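Local coordinates for DUF1573 domain-containing protein (Porphyromonas gingivalis, PDB 2QSV) that is of unknown function, this C-terminal part carrying two beta-sandwich domains, the second Ig-like, with a cysteine-type peptidase activity only tentatively assigned to the whole protein, at residues Gly118-Ser123 against Pro210-Lys215; Leu152-Thr157 against Ser201-Asp206. All blocks are in the same frame, centred on the assembly; numbering follows the deposited sequence. Where two conformers were deposited one is given.

Contact 1: Gly118-Ser123 against Pro210-Lys215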
# COMPACT_ATOMS: atom_id res chain seq x y z
N GLY A 118 18.62 -3.56 -12.05
CA GLY A 118 18.91 -2.17 -12.35
C GLY A 118 19.40 -1.40 -11.11
O GLY A 118 19.48 -1.95 -10.00
N VAL A 119 19.81 -0.16 -11.32
CA VAL A 119 20.18 0.76 -10.23
C VAL A 119 19.45 2.05 -10.57
O VAL A 119 19.72 2.67 -11.63
CB VAL A 119 21.72 1.00 -10.05
CG1 VAL A 119 21.97 2.00 -8.81
CG2 VAL A 119 22.51 -0.28 -9.79
N MSE A 120 18.52 2.45 -9.72
CA MSE A 120 17.67 3.61 -9.98
C MSE A 120 18.29 4.90 -9.45
O MSE A 120 18.66 4.99 -8.25
CB MSE A 120 16.24 3.39 -9.40
CG MSE A 120 15.21 4.52 -9.79
SE MSE A 120 13.41 3.89 -9.72
CE MSE A 120 13.35 3.96 -7.71
N GLU A 121 18.39 5.90 -10.31
CA GLU A 121 18.76 7.23 -9.90
C GLU A 121 17.62 8.20 -10.23
O GLU A 121 17.12 8.23 -11.36
CB GLU A 121 20.07 7.61 -10.57
CG GLU A 121 20.51 9.01 -10.34
CD GLU A 121 21.73 9.36 -11.17
OE1 GLU A 121 22.75 8.63 -11.04
OE2 GLU A 121 21.67 10.36 -11.93
N LEU A 122 17.18 8.98 -9.23
CA LEU A 122 16.14 10.02 -9.41
C LEU A 122 16.15 11.02 -8.25
O LEU A 122 16.74 10.79 -7.19
CB LEU A 122 14.69 9.45 -9.53
CG LEU A 122 14.11 8.30 -8.65
CD1 LEU A 122 14.83 7.98 -7.33
CD2 LEU A 122 12.65 8.30 -8.48
N SER A 123 15.41 12.09 -8.46
CA SER A 123 15.12 13.04 -7.42
C SER A 123 14.06 12.46 -6.48
O SER A 123 13.03 11.94 -6.90
CB SER A 123 14.64 14.33 -8.10
OG SER A 123 14.02 15.13 -7.10
N PRO A 210 14.98 -1.46 -3.10
CA PRO A 210 13.85 -1.92 -3.93
C PRO A 210 12.53 -1.19 -3.70
O PRO A 210 11.64 -1.25 -4.55
CB PRO A 210 13.70 -3.40 -3.54
CG PRO A 210 14.29 -3.47 -2.10
CD PRO A 210 15.43 -2.51 -2.15
N LEU A 211 12.41 -0.53 -2.54
CA LEU A 211 11.29 0.34 -2.24
C LEU A 211 11.81 1.79 -2.10
O LEU A 211 12.54 2.13 -1.14
CB LEU A 211 10.50 -0.17 -1.00
CG LEU A 211 9.44 0.75 -0.41
CD1 LEU A 211 8.33 1.06 -1.40
CD2 LEU A 211 8.86 0.11 0.89
N ARG A 212 11.44 2.64 -3.07
CA ARG A 212 12.00 3.98 -3.15
C ARG A 212 10.87 4.98 -2.99
O ARG A 212 9.81 4.75 -3.49
CB ARG A 212 12.71 4.13 -4.51
CG ARG A 212 13.80 5.14 -4.49
CD ARG A 212 15.05 4.64 -3.74
NE ARG A 212 15.93 5.78 -3.80
CZ ARG A 212 16.73 6.05 -4.83
NH1 ARG A 212 16.81 5.19 -5.89
NH2 ARG A 212 17.48 7.14 -4.77
N ARG A 213 11.05 6.07 -2.23
CA ARG A 213 9.98 7.03 -2.04
C ARG A 213 10.40 8.41 -2.40
O ARG A 213 11.49 8.87 -2.07
CB ARG A 213 9.41 7.02 -0.60
CG ARG A 213 8.77 5.74 -0.22
CD ARG A 213 8.49 5.84 1.26
NE ARG A 213 7.71 4.75 1.81
CZ ARG A 213 8.22 3.73 2.48
NH1 ARG A 213 9.51 3.59 2.58
NH2 ARG A 213 7.43 2.83 2.98
N ILE A 214 9.51 9.06 -3.13
CA ILE A 214 9.68 10.41 -3.49
C ILE A 214 8.70 11.22 -2.64
O ILE A 214 7.49 10.98 -2.70
CB ILE A 214 9.31 10.65 -5.00
CG1 ILE A 214 10.23 9.84 -5.90
CG2 ILE A 214 9.45 12.13 -5.36
CD1 ILE A 214 9.67 9.78 -7.32
N LYS A 215 9.22 12.17 -1.88
CA LYS A 215 8.35 13.10 -1.15
C LYS A 215 7.98 14.28 -2.03
O LYS A 215 8.83 14.99 -2.53
CB LYS A 215 9.02 13.62 0.13
CG LYS A 215 8.27 14.85 0.74
CD LYS A 215 6.86 14.48 1.27
CE LYS A 215 6.93 13.49 2.43
NZ LYS A 215 5.79 12.57 2.51
O HOH W 1 19.12 8.55 -6.79
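Met120, Leu122 and Arg212 meet in a sheet-to-sheet contact: strand 120-121, at the edge of its four-stranded sheet, and the residues after it lie over strand 211-219 of the facing sheet, joined through side chains and one side-chain hydrogen bond to the backbone. Arg212 does most of the bridging. Its CG stands anti to the backbone N (chi1 -154°) and the chain then bends at chi2, which carries the guanidinium alongside Leu122 to the backbone of strand 120-121. There Arg212 NH1 donates to Met120 O at 3.0 Å. The acceptor lies close to the guanidinium plane, yet the donor stands well above the carbonyl plane, 51° out of it, so the bond does not follow a lone pair. A water continues the grip, accepting from both Arg212 NH2 (3.0 Å) and Leu122 N (3.1 Å). Over one face of the guanidinium sits Leu122 CD1, displaced toward the rim and 3.7 Å from Arg212 CZ. The two strands belong to the two facing sheets of the beta sandwich of the HYDIN/CFA65/VesB-like Ig-like domain, and their inward side chains meet between them. Met120, a selenomethionine, sends its chain past that of Arg212 in the opposite direction and turns at chi3, bringing CE against Arg212 CB and CG, tightly at 3.3 Å from CB. Further along, the other Leu122 branch, CD2, crosses Ile214 and meets its CD1 at 3.5 Å. Ile214 CG1 also rests 3.6 Å from Ser123 O. Ile140 and Ile142 of strand 136-144 touch Leu122 as well, while Met120 reaches Ile202, Cys204 and Leu152.

Contact 2: Leu152-Thr157 against Ser201-Asp206. With NA (sodium ion), chain C.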
# COMPACT_ATOMS: atom_id res chain seq x y z
N LEU A 152 10.15 -1.32 -13.05
CA LEU A 152 9.32 -0.60 -12.09
C LEU A 152 8.11 -1.47 -11.87
O LEU A 152 7.20 -1.47 -12.70
CB LEU A 152 8.92 0.79 -12.59
CG LEU A 152 9.99 1.74 -13.10
CD1 LEU A 152 9.41 3.12 -13.48
CD2 LEU A 152 11.21 1.88 -12.17
N HIS A 153 8.16 -2.29 -10.83
CA HIS A 153 7.08 -3.23 -10.58
C HIS A 153 5.78 -2.54 -10.18
O HIS A 153 4.71 -2.99 -10.55
CB HIS A 153 7.48 -4.23 -9.50
CG HIS A 153 8.72 -4.97 -9.80
ND1 HIS A 153 8.90 -5.68 -10.96
CD2 HIS A 153 9.85 -5.14 -9.07
CE1 HIS A 153 10.07 -6.29 -10.92
NE2 HIS A 153 10.67 -5.97 -9.79
N SER A 154 5.87 -1.47 -9.40
CA SER A 154 4.65 -0.69 -9.08
C SER A 154 5.03 0.74 -8.73
O SER A 154 6.14 0.99 -8.28
CB SER A 154 3.85 -1.35 -7.92
OG SER A 154 4.64 -1.36 -6.75
N VAL A 155 4.10 1.66 -8.95
CA VAL A 155 4.29 3.05 -8.63
C VAL A 155 2.96 3.45 -7.99
O VAL A 155 1.94 3.47 -8.67
CB VAL A 155 4.60 3.97 -9.86
CG1 VAL A 155 4.60 5.43 -9.43
CG2 VAL A 155 6.01 3.63 -10.53
N THR A 156 2.97 3.70 -6.69
CA THR A 156 1.71 3.93 -5.98
C THR A 156 1.70 5.25 -5.17
O THR A 156 2.73 5.71 -4.66
CB THR A 156 1.28 2.70 -5.12
OG1 THR A 156 2.37 2.24 -4.35
CG2 THR A 156 0.77 1.49 -6.01
N THR A 157 0.52 5.86 -5.14
CA THR A 157 0.28 7.02 -4.31
C THR A 157 -0.92 6.72 -3.35
O THR A 157 -1.86 5.97 -3.70
CB THR A 157 0.07 8.31 -5.16
OG1 THR A 157 -1.00 8.10 -6.07
CG2 THR A 157 1.35 8.67 -6.00
N SER A 201 5.48 5.93 -3.91
CA SER A 201 6.22 4.73 -3.57
C SER A 201 6.49 3.89 -4.82
O SER A 201 5.55 3.61 -5.62
CB SER A 201 5.46 3.88 -2.55
OG SER A 201 5.29 4.61 -1.34
N ILE A 202 7.76 3.53 -5.00
CA ILE A 202 8.17 2.75 -6.19
C ILE A 202 8.80 1.48 -5.76
O ILE A 202 9.74 1.49 -5.04
CB ILE A 202 9.19 3.56 -7.12
CG1 ILE A 202 8.56 4.90 -7.58
CG2 ILE A 202 9.70 2.63 -8.30
CD1 ILE A 202 9.56 5.90 -8.25
N ILE A 203 8.28 0.36 -6.22
CA ILE A 203 8.94 -0.91 -6.01
C ILE A 203 9.65 -1.31 -7.33
O ILE A 203 9.02 -1.30 -8.36
CB ILE A 203 7.97 -1.99 -5.53
CG1 ILE A 203 7.54 -1.62 -4.07
CG2 ILE A 203 8.67 -3.40 -5.55
CD1 ILE A 203 6.64 -2.57 -3.43
N CYS A 204 10.93 -1.63 -7.25
CA CYS A 204 11.75 -1.82 -8.45
C CYS A 204 12.78 -2.86 -8.13
O CYS A 204 12.93 -3.29 -6.97
CB CYS A 204 12.41 -0.50 -8.89
SG CYS A 204 13.57 0.15 -7.67
N ASN A 205 13.54 -3.24 -9.14
CA ASN A 205 14.51 -4.30 -9.00
C ASN A 205 15.89 -3.74 -8.77
O ASN A 205 16.87 -4.29 -9.29
CB ASN A 205 14.47 -5.25 -10.23
CG ASN A 205 14.99 -4.59 -11.51
OD1 ASN A 205 15.03 -3.35 -11.61
ND2 ASN A 205 15.43 -5.42 -12.48
N ASP A 206 15.98 -2.62 -8.03
CA ASP A 206 17.25 -2.10 -7.52
C ASP A 206 17.57 -2.86 -6.20
O ASP A 206 16.90 -2.65 -5.19
CB ASP A 206 17.16 -0.57 -7.35
CG ASP A 206 18.43 0.08 -6.81
OD1 ASP A 206 19.31 -0.58 -6.22
OD2 ASP A 206 18.56 1.32 -6.96
NA NA C . -3.62 8.85 -5.28
O HOH W 2 4.59 0.78 -5.42
O HOH W 3 2.90 6.26 -1.40
O HOH W 4 -4.72 9.40 -6.98
O HOH W 5 -3.28 7.13 -7.19
O HOH W 6 -5.20 7.38 -3.97
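The His153 ring leans obliquely on the end of strand 195-204, with its CD2 3.8 Å from Cys204 C and its NE2 near Asn205 CB; ring and Asn205 amide planes stand 77° apart. Asp107 holds His153 NE2 by a hydrogen bond, and Asn205 turns its amide to the backbone of Arg151 and Pro149. At His153 the register of the antiparallel pair shifts by one through a classic beta bulge: His153 and Ser154 both face Ile203, whose O takes two weak bonds, from His153 N at 2.8 Å and Ser154 N at 3.3 Å. Regular pairing follows, Ile203 N to Ser154 O and then two bonds in the carbonyl plane joining Thr156 and Ser201, the straighter being Ser201 N to Thr156 O (N-H...O angle 176°). Thr156 OG1, set between its backbone N and carbonyl carbon (chi1 48°), shares a water with Ser201 O; Ser154 OG, on the same face, bonds Met77 N. On the other face Val155 CG2 runs beside Ile202 CG1 at 4.1 Å. Thr157 OG1 binds sodium at 2.8 Å, with the backbone O atoms of Asn159 and Leu162 and three waters. Strand 150-157 lies between 195-204 and 170-171 in the sheet, its Leu152 and Val155 packed on strand 162-166 of the facing sheet.

Overall arrangement
Both contacts belong to one Ig-like sandwich and illustrate its two kinds of cohesion. Contact 2 is made within a sheet, by backbone bonds between neighbouring strands, whereas contact 1 spans the two sheets and relies on side chains. Strands 195-204 and 211-219, consecutive in the chain, are neighbours in one sheet; Arg212 O and Ile202 N, 2.8 Å apart, probably hydrogen-bond across them. Contact 2, with five of ten touching residues buried and none exposed, is centred about 11 Å from the chain's centre; contact 1, with two of five buried and one exposed, lies at about 17 Å, nearer the surface. The apolar face of contact 2 shares its interior with Met120 of contact 1, where polarity concentrates at the arginine head.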